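Local structure of ABC transporter ATP-binding protein (4HZI) at residues 41-45 with 46-50; 94-98 with 99-103; 128-131 with 132-135; 172-175 with 176-180; 256-259 with 260-264. The protein probably binds and hydrolyses ATP as the ATPase subunit of an orphan ABC transporter involved in manganese utilization and tolerance. One frame throughout, in Å; residues are numbered along the deposited sequence.

Contact 1: residues 41-45 with 46-50; sequences SYKPT and GKTIL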
loop_
_atom_site.group_PDB
_atom_site.type_symbol
_atom_site.label_atom_id
_atom_site.label_comp_id
_atom_site.label_asym_id
_atom_site.label_seq_id
_atom_site.Cartn_x
_atom_site.Cartn_y
_atom_site.Cartn_z
ATOM N N SER A 41 10.066 -4.265 26.234
ATOM C CA SER A 41 8.739 -3.804 26.423
ATOM C C SER A 41 8.668 -2.282 26.362
ATOM O O SER A 41 9.620 -1.588 26.677
ATOM C CB SER A 41 8.225 -4.323 27.781
ATOM O OG SER A 41 7.789 -5.662 27.643
ATOM N N TYR A 42 7.538 -1.777 25.905
ATOM C CA TYR A 42 7.310 -0.342 25.802
ATOM C C TYR A 42 5.860 -0.041 26.234
ATOM O O TYR A 42 4.890 -0.413 25.563
ATOM C CB TYR A 42 7.558 0.162 24.390
ATOM C CG TYR A 42 7.421 1.670 24.202
ATOM C CD1 TYR A 42 8.185 2.553 24.968
ATOM C CD2 TYR A 42 6.506 2.197 23.315
ATOM C CE1 TYR A 42 8.044 3.934 24.848
ATOM C CE2 TYR A 42 6.362 3.576 23.187
ATOM C CZ TYR A 42 7.160 4.433 23.949
ATOM O OH TYR A 42 7.045 5.790 23.807
ATOM N N LYS A 43 5.733 0.591 27.401
ATOM C CA LYS A 43 4.431 0.952 27.977
ATOM C C LYS A 43 4.478 2.408 28.511
ATOM O O LYS A 43 4.603 2.644 29.713
ATOM C CB LYS A 43 4.147 -0.012 29.106
ATOM C CG LYS A 43 2.729 0.076 29.644
ATOM C CD LYS A 43 2.542 -0.792 30.871
ATOM C CE LYS A 43 1.190 -0.530 31.513
ATOM N NZ LYS A 43 1.245 -0.817 32.968
ATOM N N PRO A 44 4.421 3.386 27.616
ATOM C CA PRO A 44 4.739 4.735 28.083
ATOM C C PRO A 44 3.623 5.366 28.954
ATOM O O PRO A 44 3.938 6.197 29.803
ATOM C CB PRO A 44 4.921 5.516 26.796
ATOM C CG PRO A 44 4.121 4.749 25.769
ATOM C CD PRO A 44 4.271 3.323 26.157
ATOM N N THR A 45 2.370 4.980 28.727
ATOM C CA THR A 45 1.212 5.615 29.395
ATOM C C THR A 45 0.072 4.629 29.598
ATOM O O THR A 45 -0.995 4.765 28.986
ATOM C CB THR A 45 0.638 6.782 28.572
ATOM O OG1 THR A 45 0.120 6.303 27.320
ATOM C CG2 THR A 45 1.673 7.836 28.300
ATOM N N GLY A 46 0.289 3.624 30.433
ATOM C CA GLY A 46 -0.791 2.682 30.778
ATOM C C GLY A 46 -1.157 1.587 29.766
ATOM O O GLY A 46 -1.694 0.561 30.163
ATOM N N LYS A 47 -0.884 1.795 28.476
ATOM C CA LYS A 47 -1.130 0.776 27.427
ATOM C C LYS A 47 0.202 0.111 26.971
ATOM O O LYS A 47 1.171 0.790 26.672
ATOM C CB LYS A 47 -1.810 1.447 26.235
ATOM C CG LYS A 47 -2.597 0.516 25.337
ATOM C CD LYS A 47 -1.910 0.277 24.003
ATOM C CE LYS A 47 -2.852 -0.401 23.017
ATOM N NZ LYS A 47 -2.307 -0.440 21.634
ATOM N N THR A 48 0.260 -1.209 26.964
ATOM C CA THR A 48 1.451 -1.907 26.510
ATOM C C THR A 48 1.450 -1.952 24.967
ATOM O O THR A 48 0.599 -2.538 24.339
ATOM C CB THR A 48 1.519 -3.311 27.129
ATOM O OG1 THR A 48 1.595 -3.193 28.555
ATOM C CG2 THR A 48 2.777 -4.073 26.660
ATOM N N ILE A 49 2.382 -1.257 24.368
ATOM C CA ILE A 49 2.502 -1.196 22.922
ATOM C C ILE A 49 3.446 -2.286 22.357
ATOM O O ILE A 49 3.163 -2.848 21.295
ATOM C CB ILE A 49 2.998 0.184 22.522
ATOM C CG1 ILE A 49 1.961 1.232 22.975
ATOM C CG2 ILE A 49 3.185 0.254 21.031
ATOM C CD1 ILE A 49 2.436 2.636 22.760
ATOM N N LEU A 50 4.557 -2.511 23.046
ATOM C CA LEU A 50 5.431 -3.655 22.790
ATOM C C LEU A 50 5.491 -4.463 24.038
ATOM O O LEU A 50 5.683 -3.923 25.116
ATOM C CB LEU A 50 6.816 -3.199 22.386
ATOM C CG LEU A 50 6.785 -2.317 21.136
ATOM C CD1 LEU A 50 8.158 -1.762 20.870
ATOM C CD2 LEU A 50 6.298 -3.060 19.892
HETATM O O HOH W 1 2.680 3.290 31.909
HETATM O O HOH W 2 1.111 3.434 26.722
#
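Two backbone amides grip the carbonyl oxygen of Y42: I49 N reaches Y42 O at 2.9 Å, nearly in line with the C=O bond, while L50 N lies in the carbonyl plane, on a lone pair, at 3.3 Å. I49 and L50 therefore both stand opposite Y42, which makes a classic beta bulge. The antiparallel, hydrogen-bonded pair of Y42 and L50 is completed by the nearly straight bond from Y42 N to L50 O (2.9 Å, 168° at the hydrogen). With chi1 near 180° (-177°), the Y42 ring is swung alongside I49, the two side chains pointing the same way. The rigid ring of P44 holds its CD over the centre of one face of the tyrosine, 3.6 Å above the plane, and I49 CD1 lies beside both. K43 suits this exposed turn because its extended aliphatic chain can lie across T48, with CD 3.5 Å from T48 OG1. At the bend G46 takes a positive phi (78°), easily adopted without a side chain. Two waters brace the loop: one links K43 O to G46 N, the other accepts from T45 N and donates to K47 O (2.6 Å). The hairpin-like turn carries the chain from the end of strand 36-42 into strand 50-51. S41 OG bonds S52 N, the Y42 side chain packs on I84 and T87, and Y42, I49 and L50 all touch T75 on helix 73-80, whose start fits a Walker A P-loop pattern.

Contact 2: residues 94-98 with 99-103; sequences FQETY and GEIAI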
loop_
_atom_site.group_PDB
_atom_site.type_symbol
_atom_site.label_atom_id
_atom_site.label_comp_id
_atom_site.label_asym_id
_atom_site.label_seq_id
_atom_site.Cartn_x
_atom_site.Cartn_y
_atom_site.Cartn_z
ATOM N N PHE A 94 25.903 -5.110 18.859
ATOM C CA PHE A 94 27.044 -5.971 19.216
ATOM C C PHE A 94 27.014 -6.193 20.730
ATOM O O PHE A 94 25.975 -6.560 21.276
ATOM C CB PHE A 94 28.375 -5.388 18.666
ATOM C CG PHE A 94 28.448 -5.346 17.143
ATOM C CD1 PHE A 94 28.548 -6.519 16.397
ATOM C CD2 PHE A 94 28.418 -4.132 16.463
ATOM C CE1 PHE A 94 28.601 -6.472 15.008
ATOM C CE2 PHE A 94 28.470 -4.081 15.080
ATOM C CZ PHE A 94 28.560 -5.253 14.353
ATOM N N GLN A 95 28.095 -5.947 21.440
ATOM C CA GLN A 95 28.060 -6.221 22.875
ATOM C C GLN A 95 27.613 -5.032 23.743
ATOM O O GLN A 95 27.551 -5.155 24.955
ATOM C CB GLN A 95 29.410 -6.735 23.367
ATOM C CG GLN A 95 29.720 -8.146 22.898
ATOM C CD GLN A 95 30.821 -8.803 23.709
ATOM O OE1 GLN A 95 30.762 -8.843 24.944
ATOM N NE2 GLN A 95 31.829 -9.338 23.019
ATOM N N GLU A 96 27.300 -3.896 23.138
ATOM C CA GLU A 96 26.985 -2.698 23.927
ATOM C C GLU A 96 25.484 -2.493 24.034
ATOM O O GLU A 96 24.803 -2.409 23.026
ATOM C CB GLU A 96 27.585 -1.461 23.274
ATOM C CG GLU A 96 29.089 -1.369 23.297
ATOM C CD GLU A 96 29.567 -0.106 22.620
ATOM O OE1 GLU A 96 29.397 0.017 21.386
ATOM O OE2 GLU A 96 30.099 0.780 23.326
ATOM N N THR A 97 24.982 -2.356 25.248
ATOM C CA THR A 97 23.612 -1.933 25.452
ATOM C C THR A 97 23.457 -0.499 24.966
ATOM O O THR A 97 24.427 0.268 24.883
ATOM C CB THR A 97 23.159 -1.998 26.933
ATOM O OG1 THR A 97 23.877 -1.015 27.681
ATOM C CG2 THR A 97 23.399 -3.377 27.515
ATOM N N TYR A 98 22.229 -0.148 24.657
ATOM C CA TYR A 98 21.912 1.169 24.179
ATOM C C TYR A 98 22.223 2.236 25.238
ATOM O O TYR A 98 22.612 3.343 24.897
ATOM C CB TYR A 98 20.475 1.229 23.724
ATOM C CG TYR A 98 20.244 0.813 22.288
ATOM C CD1 TYR A 98 21.049 -0.154 21.658
ATOM C CD2 TYR A 98 19.224 1.362 21.568
ATOM C CE1 TYR A 98 20.821 -0.528 20.357
ATOM C CE2 TYR A 98 18.973 0.980 20.274
ATOM C CZ TYR A 98 19.807 0.031 19.669
ATOM O OH TYR A 98 19.584 -0.352 18.387
ATOM N N GLY A 99 22.154 1.852 26.494
ATOM C CA GLY A 99 22.574 2.734 27.575
ATOM C C GLY A 99 24.051 3.101 27.494
ATOM O O GLY A 99 24.461 4.112 28.051
ATOM N N GLU A 100 24.856 2.315 26.779
ATOM C CA GLU A 100 26.294 2.572 26.753
ATOM C C GLU A 100 26.708 3.354 25.547
ATOM O O GLU A 100 27.869 3.726 25.456
ATOM C CB GLU A 100 27.087 1.271 26.812
ATOM C CG GLU A 100 26.710 0.369 27.970
ATOM C CD GLU A 100 27.264 -1.025 27.769
ATOM O OE1 GLU A 100 28.507 -1.169 27.709
ATOM O OE2 GLU A 100 26.465 -1.960 27.648
ATOM N N ILE A 101 25.768 3.644 24.654
ATOM C CA ILE A 101 26.063 4.314 23.407
ATOM C C ILE A 101 25.353 5.648 23.323
ATOM O O ILE A 101 24.115 5.706 23.384
ATOM C CB ILE A 101 25.586 3.462 22.199
ATOM C CG1 ILE A 101 26.064 2.018 22.349
ATOM C CG2 ILE A 101 26.065 4.069 20.882
ATOM C CD1 ILE A 101 25.511 1.073 21.288
ATOM N N ALA A 102 26.115 6.717 23.113
ATOM C CA ALA A 102 25.487 7.965 22.742
ATOM C C ALA A 102 24.590 7.728 21.534
ATOM O O ALA A 102 25.028 7.193 20.505
ATOM C CB ALA A 102 26.525 9.027 22.447
ATOM N N ILE A 103 23.324 8.099 21.662
ATOM C CA ILE A 103 22.346 7.846 20.597
ATOM C C ILE A 103 22.781 8.460 19.263
ATOM O O ILE A 103 22.571 7.847 18.226
ATOM C CB ILE A 103 20.890 8.236 21.017
ATOM C CG1 ILE A 103 20.086 6.978 21.368
ATOM C CG2 ILE A 103 20.121 8.922 19.896
ATOM C CD1 ILE A 103 20.805 5.980 22.253
#
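G99 sits within the turn that runs from T97 to E100, which is spanned by the backbone bond from E100 N to T97 O at 2.8 Å. Next, E100 folds back over T97: its carboxylate oxygen OE2 accepts from both T97 OG1 and T97 N, each at 2.8 Å. The hydroxyl uses the anti lone pair of OE2, whereas the amide meets the same oxygen from above the carboxylate plane, 56° out of it. T97 OG1 is set between its own backbone N and carbonyl carbon (chi1 68°), which brings hydroxyl and amide to bear on one acceptor; glutamate has the length to reach them both. At I101 the amide bonds Y98 O at 3.2 Å, and the side chain turns inward: CD1 packs on E96 CB at 3.8 Å, the two side chains crossing at about a right angle, and I101 also touches L93 and L106. I103 adds a looser contact, its CD1 4.1 Å from Y98 O. The Y98 side chain is buried, touching I91 and L106, with its OH bonded to I80 O. Overlapping turn bonds of this i to i+3 kind are typical of a short 3-10 segment, which here leads from edge strand 96-97 of the antiparallel sheet toward helix 103-108.

Contact 3: residues 128-131 with 132-135; sequences VKDT and ILTG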
loop_
_atom_site.group_PDB
_atom_site.type_symbol
_atom_site.label_atom_id
_atom_site.label_comp_id
_atom_site.label_asym_id
_atom_site.label_seq_id
_atom_site.Cartn_x
_atom_site.Cartn_y
_atom_site.Cartn_z
ATOM N N VAL A 128 20.146 13.692 -7.689
ATOM C CA VAL A 128 20.432 12.356 -7.172
ATOM C C VAL A 128 21.652 12.389 -6.249
ATOM O O VAL A 128 21.585 11.956 -5.101
ATOM C CB VAL A 128 20.628 11.351 -8.330
ATOM C CG1 VAL A 128 21.287 10.068 -7.897
ATOM C CG2 VAL A 128 19.298 11.037 -8.997
ATOM N N LYS A 129 22.764 12.942 -6.726
ATOM C CA LYS A 129 23.979 12.992 -5.909
ATOM C C LYS A 129 23.721 13.768 -4.616
ATOM O O LYS A 129 24.148 13.363 -3.528
ATOM C CB LYS A 129 25.111 13.637 -6.722
ATOM C CG LYS A 129 26.453 13.764 -6.022
ATOM C CD LYS A 129 27.345 14.787 -6.743
ATOM C CE LYS A 129 26.941 16.213 -6.369
ATOM N NZ LYS A 129 27.393 17.243 -7.349
ATOM N N ASP A 130 23.052 14.903 -4.742
ATOM C CA ASP A 130 22.755 15.742 -3.598
ATOM C C ASP A 130 21.911 14.996 -2.559
ATOM O O ASP A 130 22.098 15.119 -1.347
ATOM C CB ASP A 130 22.009 16.990 -4.061
ATOM C CG ASP A 130 22.899 17.939 -4.856
ATOM O OD1 ASP A 130 24.138 17.889 -4.664
ATOM O OD2 ASP A 130 22.350 18.720 -5.670
ATOM N N THR A 131 20.953 14.241 -3.052
ATOM C CA THR A 131 20.062 13.476 -2.189
ATOM C C THR A 131 20.852 12.446 -1.404
ATOM O O THR A 131 20.607 12.264 -0.223
ATOM C CB THR A 131 18.952 12.829 -3.041
ATOM O OG1 THR A 131 18.165 13.871 -3.642
ATOM C CG2 THR A 131 18.057 11.956 -2.201
ATOM N N ILE A 132 21.814 11.795 -2.039
ATOM C CA ILE A 132 22.624 10.833 -1.339
ATOM C C ILE A 132 23.462 11.535 -0.267
ATOM O O ILE A 132 23.597 11.059 0.853
ATOM C CB ILE A 132 23.458 10.007 -2.297
ATOM C CG1 ILE A 132 22.501 9.251 -3.223
ATOM C CG2 ILE A 132 24.382 9.058 -1.540
ATOM C CD1 ILE A 132 23.169 8.536 -4.343
ATOM N N LEU A 133 24.003 12.693 -0.604
ATOM C CA LEU A 133 24.838 13.414 0.338
ATOM C C LEU A 133 24.057 13.884 1.560
ATOM O O LEU A 133 24.610 13.957 2.643
ATOM C CB LEU A 133 25.528 14.586 -0.374
ATOM C CG LEU A 133 26.609 14.132 -1.380
ATOM C CD1 LEU A 133 26.943 15.283 -2.310
ATOM C CD2 LEU A 133 27.880 13.652 -0.680
ATOM N N THR A 134 22.774 14.186 1.432
ATOM C CA THR A 134 22.000 14.548 2.653
ATOM C C THR A 134 22.021 13.452 3.716
ATOM O O THR A 134 21.750 13.713 4.873
ATOM C CB THR A 134 20.538 14.841 2.357
ATOM O OG1 THR A 134 19.936 13.661 1.803
ATOM C CG2 THR A 134 20.423 16.016 1.401
ATOM N N GLY A 135 22.368 12.234 3.321
ATOM C CA GLY A 135 22.468 11.136 4.260
ATOM C C GLY A 135 23.665 11.192 5.168
ATOM O O GLY A 135 23.727 10.462 6.119
#
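T134 OG1 donates to T131 O at 2.6 Å, the shortest polar bond here. A chi1 of 61° turns the hydroxyl back along the helix, where it reaches the carbonyl three residues earlier. The amide of the same residue bonds D130 O at 3.0 Å and adds a weak, bent bond to T131 O. Threonine suits this place because its hydroxyl adds a second donor, beside the amide, toward the carbonyls of the preceding turn. Further back, I132 N bonds V128 O at 3.1 Å and L133 N bonds K129 O at 3.0 Å, the i to i+4 ladder of an alpha-helix. This is helix 128-133, a short helix packed against helices 148-160 and 176-188 of the ATP-binding cassette. One flank of it is apolar: V128 CG1 meets I132 CD1 at 4.3 Å, and both residues press on L158 and I182. On another flank K129 and L133 run side by side, K129 CG lying 4.0 Å from L133 CD1, so the aliphatic part of the lysine is used for packing while its amine makes a long, weak ion pair with E151. In the next shell R186 NE donates to T134 OG1, fixing that hydroxyl from helix 176-188. T131 OG1 bonds T127 O, and T127 OG1 accepts from D130 N at the start of the helix.

Contact 4: residues 172-175 with 176-180; sequences NTLS and SGEKK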
loop_
_atom_site.group_PDB
_atom_site.type_symbol
_atom_site.label_atom_id
_atom_site.label_comp_id
_atom_site.label_asym_id
_atom_site.label_seq_id
_atom_site.Cartn_x
_atom_site.Cartn_y
_atom_site.Cartn_z
ATOM N N ASN A 172 13.207 14.380 -8.095
ATOM C CA ASN A 172 11.781 14.425 -8.377
ATOM C C ASN A 172 11.387 14.005 -9.790
ATOM O O ASN A 172 10.210 13.796 -10.058
ATOM C CB ASN A 172 11.188 15.798 -8.017
ATOM C CG ASN A 172 10.950 15.957 -6.514
ATOM O OD1 ASN A 172 10.805 14.970 -5.775
ATOM N ND2 ASN A 172 10.905 17.206 -6.052
ATOM N N THR A 173 12.352 13.803 -10.676
ATOM C CA THR A 173 12.036 13.302 -12.001
ATOM C C THR A 173 12.254 11.809 -12.134
ATOM O O THR A 173 11.997 11.235 -13.193
ATOM C CB THR A 173 12.828 14.053 -13.088
ATOM O OG1 THR A 173 14.220 13.702 -13.013
ATOM C CG2 THR A 173 12.648 15.552 -12.905
ATOM N N LEU A 174 12.731 11.155 -11.074
ATOM C CA LEU A 174 12.912 9.715 -11.135
ATOM C C LEU A 174 11.561 8.985 -11.095
ATOM O O LEU A 174 10.593 9.495 -10.498
ATOM C CB LEU A 174 13.769 9.251 -9.955
ATOM C CG LEU A 174 15.194 9.817 -9.860
ATOM C CD1 LEU A 174 15.802 9.365 -8.542
ATOM C CD2 LEU A 174 16.061 9.371 -11.017
ATOM N N SER A 175 11.530 7.798 -11.697
ATOM C CA SER A 175 10.411 6.863 -11.544
ATOM C C SER A 175 10.272 6.475 -10.042
ATOM O O SER A 175 11.205 6.648 -9.241
ATOM C CB SER A 175 10.627 5.637 -12.424
ATOM O OG SER A 175 11.503 4.689 -11.799
ATOM N N SER A 176 9.112 5.976 -9.653
ATOM C CA SER A 176 8.833 5.767 -8.260
ATOM C C SER A 176 9.780 4.694 -7.711
ATOM O O SER A 176 10.255 4.852 -6.615
ATOM C CB SER A 176 7.365 5.364 -8.050
ATOM O OG SER A 176 7.124 4.172 -8.763
ATOM N N GLY A 177 10.090 3.665 -8.505
ATOM C CA GLY A 177 11.014 2.575 -8.047
ATOM C C GLY A 177 12.467 3.058 -7.932
ATOM O O GLY A 177 13.204 2.711 -6.998
ATOM N N GLU A 178 12.851 3.900 -8.881
ATOM C CA GLU A 178 14.155 4.568 -8.867
ATOM C C GLU A 178 14.366 5.470 -7.672
ATOM O O GLU A 178 15.474 5.509 -7.163
ATOM C CB GLU A 178 14.337 5.396 -10.150
ATOM C CG GLU A 178 14.478 4.526 -11.363
ATOM C CD GLU A 178 14.509 5.278 -12.692
ATOM O OE1 GLU A 178 14.046 6.435 -12.782
ATOM O OE2 GLU A 178 14.982 4.657 -13.660
ATOM N N LYS A 179 13.348 6.205 -7.219
ATOM C CA LYS A 179 13.506 7.008 -6.004
ATOM C C LYS A 179 13.921 6.132 -4.836
ATOM O O LYS A 179 14.756 6.538 -4.029
ATOM C CB LYS A 179 12.233 7.737 -5.666
ATOM C CG LYS A 179 11.969 8.877 -6.626
ATOM C CD LYS A 179 10.663 9.566 -6.313
ATOM C CE LYS A 179 10.321 10.520 -7.442
ATOM N NZ LYS A 179 9.166 11.320 -7.041
ATOM N N LYS A 180 13.318 4.943 -4.735
ATOM C CA LYS A 180 13.635 4.048 -3.624
ATOM C C LYS A 180 15.076 3.545 -3.720
ATOM O O LYS A 180 15.736 3.422 -2.702
ATOM C CB LYS A 180 12.642 2.884 -3.508
ATOM C CG LYS A 180 11.185 3.285 -3.280
ATOM C CD LYS A 180 10.995 4.145 -2.064
ATOM C CE LYS A 180 9.541 4.567 -1.882
ATOM N NZ LYS A 180 8.826 3.677 -0.956
HETATM O O HOH W 3 10.311 2.498 -11.038
#
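S175 and E178 form a capping box at the start of helix 176-188. The sequence L-S-S-G-E of residues 174-178 resembles the LSGGQ signature motif, which in ATP-bound dimers of ABC ATPases contacts the nucleotide of the opposite subunit; a like role is probable here. Among the hydrogen bonds, S175 N donates to E178 OE1 at 3.1 Å, reaching it on the anti side, 30° out of the carboxylate plane. The reciprocal bond, E178 N to S175 OG, is weak at 3.3 Å though fairly straight. A chi1 of 82° swings S175 OG toward the first turn; serine fits an N-cap because its short hydroxyl can take a helix amide that has no preceding carbonyl. The first regular helix bond follows, from K179 N to S175 O at 3.0 Å. A glutamate three residues on has the length to return to the cap's amide. L174 makes van der Waals contacts with the aliphatic parts of the helix residues, its CB lying 3.9 Å from E178 CB and 3.8 Å from K179 CG. Separately, K179 CE comes within 3.2 Å of L174 O, a close carbon-oxygen approach. Outside, S175 and E178 touch D211 of helix 206-222, and E178 makes a long, weak ion pair with K166. One water sits 2.6 Å from S175 OG and accepts a weak bond from G177 N.

Contact 5: residues 256-259 with 260-264; sequences GPIE and ECFTE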
loop_
_atom_site.group_PDB
_atom_site.type_symbol
_atom_site.label_atom_id
_atom_site.label_comp_id
_atom_site.label_asym_id
_atom_site.label_seq_id
_atom_site.Cartn_x
_atom_site.Cartn_y
_atom_site.Cartn_z
ATOM N N GLY A 256 12.335 -16.994 13.848
ATOM C CA GLY A 256 13.226 -18.082 13.410
ATOM C C GLY A 256 13.517 -18.075 11.925
ATOM O O GLY A 256 13.302 -17.060 11.230
ATOM N N PRO A 257 14.036 -19.203 11.404
ATOM C CA PRO A 257 14.236 -19.325 9.959
ATOM C C PRO A 257 12.940 -19.017 9.257
ATOM O O PRO A 257 11.877 -19.442 9.679
ATOM C CB PRO A 257 14.629 -20.819 9.765
ATOM C CG PRO A 257 15.183 -21.242 11.091
ATOM C CD PRO A 257 14.379 -20.446 12.127
ATOM N N ILE A 258 13.025 -18.294 8.156
ATOM C CA ILE A 258 11.809 -17.840 7.499
ATOM C C ILE A 258 10.882 -19.010 7.092
ATOM O O ILE A 258 9.695 -18.907 7.182
ATOM C CB ILE A 258 12.156 -16.895 6.360
ATOM C CG1 ILE A 258 10.922 -16.127 5.876
ATOM C CG2 ILE A 258 12.889 -17.656 5.223
ATOM C CD1 ILE A 258 11.319 -14.990 4.947
ATOM N N GLU A 259 11.411 -20.147 6.660
ATOM C CA GLU A 259 10.517 -21.281 6.302
ATOM C C GLU A 259 9.726 -21.797 7.498
ATOM O O GLU A 259 8.607 -22.300 7.350
ATOM C CB GLU A 259 11.267 -22.496 5.674
ATOM C CG GLU A 259 12.558 -22.209 4.926
ATOM C CD GLU A 259 13.780 -22.110 5.862
ATOM O OE1 GLU A 259 14.383 -23.155 6.299
ATOM O OE2 GLU A 259 14.156 -20.955 6.152
ATOM N N GLU A 260 10.308 -21.689 8.687
ATOM C CA GLU A 260 9.638 -22.091 9.925
ATOM C C GLU A 260 8.588 -21.066 10.256
ATOM O O GLU A 260 7.459 -21.414 10.624
ATOM C CB GLU A 260 10.712 -22.143 11.035
ATOM C CG GLU A 260 10.277 -22.645 12.409
ATOM C CD GLU A 260 11.426 -22.631 13.385
ATOM O OE1 GLU A 260 12.215 -23.603 13.387
ATOM O OE2 GLU A 260 11.592 -21.632 14.178
ATOM N N CYS A 261 8.919 -19.765 10.124
ATOM C CA CYS A 261 7.900 -18.748 10.427
ATOM C C CYS A 261 6.759 -18.720 9.445
ATOM O O CYS A 261 5.637 -18.412 9.817
ATOM C CB CYS A 261 8.485 -17.350 10.424
ATOM S SG CYS A 261 9.658 -17.081 11.684
ATOM N N PHE A 262 7.053 -18.992 8.169
ATOM C CA PHE A 262 6.063 -18.814 7.123
ATOM C C PHE A 262 5.340 -20.096 6.771
ATOM O O PHE A 262 4.934 -20.266 5.633
ATOM C CB PHE A 262 6.675 -18.204 5.872
ATOM C CG PHE A 262 6.942 -16.705 5.964
ATOM C CD1 PHE A 262 6.981 -16.047 7.165
ATOM C CD2 PHE A 262 7.123 -15.979 4.811
ATOM C CE1 PHE A 262 7.260 -14.681 7.226
ATOM C CE2 PHE A 262 7.397 -14.616 4.853
ATOM C CZ PHE A 262 7.473 -13.965 6.066
ATOM N N THR A 263 5.114 -20.957 7.754
ATOM C CA THR A 263 4.201 -22.095 7.564
ATOM C C THR A 263 2.761 -21.598 7.614
ATOM O O THR A 263 2.480 -20.545 8.189
ATOM C CB THR A 263 4.333 -23.126 8.693
ATOM O OG1 THR A 263 4.033 -22.498 9.931
ATOM C CG2 THR A 263 5.719 -23.740 8.724
ATOM N N GLU A 264 1.855 -22.322 6.960
ATOM C CA GLU A 264 0.440 -22.021 7.058
ATOM C C GLU A 264 -0.018 -21.859 8.490
ATOM O O GLU A 264 -0.762 -20.929 8.828
ATOM C CB GLU A 264 -0.367 -23.066 6.271
ATOM C CG GLU A 264 -1.858 -23.028 6.547
ATOM C CD GLU A 264 -2.659 -24.024 5.699
ATOM O OE1 GLU A 264 -2.056 -24.808 4.939
ATOM O OE2 GLU A 264 -3.909 -24.000 5.796
#
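P257 and C261 are joined at the start of the short helix 258-261, C261 N donating to P257 O at 3.0 Å, nearly in line with the carbonyl. E260 N makes a weak, strongly bent bond to the same oxygen. The next bond, F262 N to I258 O at 2.8 Å, follows in register, after which F262 leaves helical backbone angles. P257 is the N-cap residue; proline's restricted phi (here -53°) is compatible with that conformation, and its carbonyl O is what the C261 amide uses. G256 before it has backbone angles that a residue with a CB could hardly adopt, which lets the chain turn a corner after strand 251-255. The main side-chain contact is a CH-pi interaction between I258 and F262. I258 CG1 stands 3.8 Å from the centroid of the F262 ring, almost on its normal, and CD1 reaches on to CE2 at 3.9 Å. CG1 of I258 is anti to the backbone N (chi1 -166°), which carries this branch back over the ring. The ring also meets W284 edge-to-face and rests on A244 and L246, so a large aromatic ties the helix to strand 243-248 of the mixed sheet and, through W284, to strand 283-288 of the two-stranded sheet. E260, exposed and extended, lays its carboxylate beside the proline, OE2 lying 3.7 Å from P257 CD. T263 caps the following helix through OG1 on N266 N, while its methyl CG2 touches E259 O. C261, small enough to be buried beside the strand's end, places SG 3.4 Å from G256 N.

How the contacts relate
The five contacts follow one another along the chain, all within the ATP-binding cassette. Contacts 1 and 2 both reach the four-stranded antiparallel sheet, one at the end of strand 36-42 and the other at edge strand 96-97, their centres about 22 Å apart. Contacts 3 and 4 lie in the helical part and are the only two that touch: V128 CG2 packs on L174 CD1 at 3.9 Å, their centres about 14 Å apart. Contact 5 follows strand 251-255 at the edge of the mixed sheet, about 37 Å from contact 3 between centres. They thus sample the sheets and the helical region that together make up the cassette.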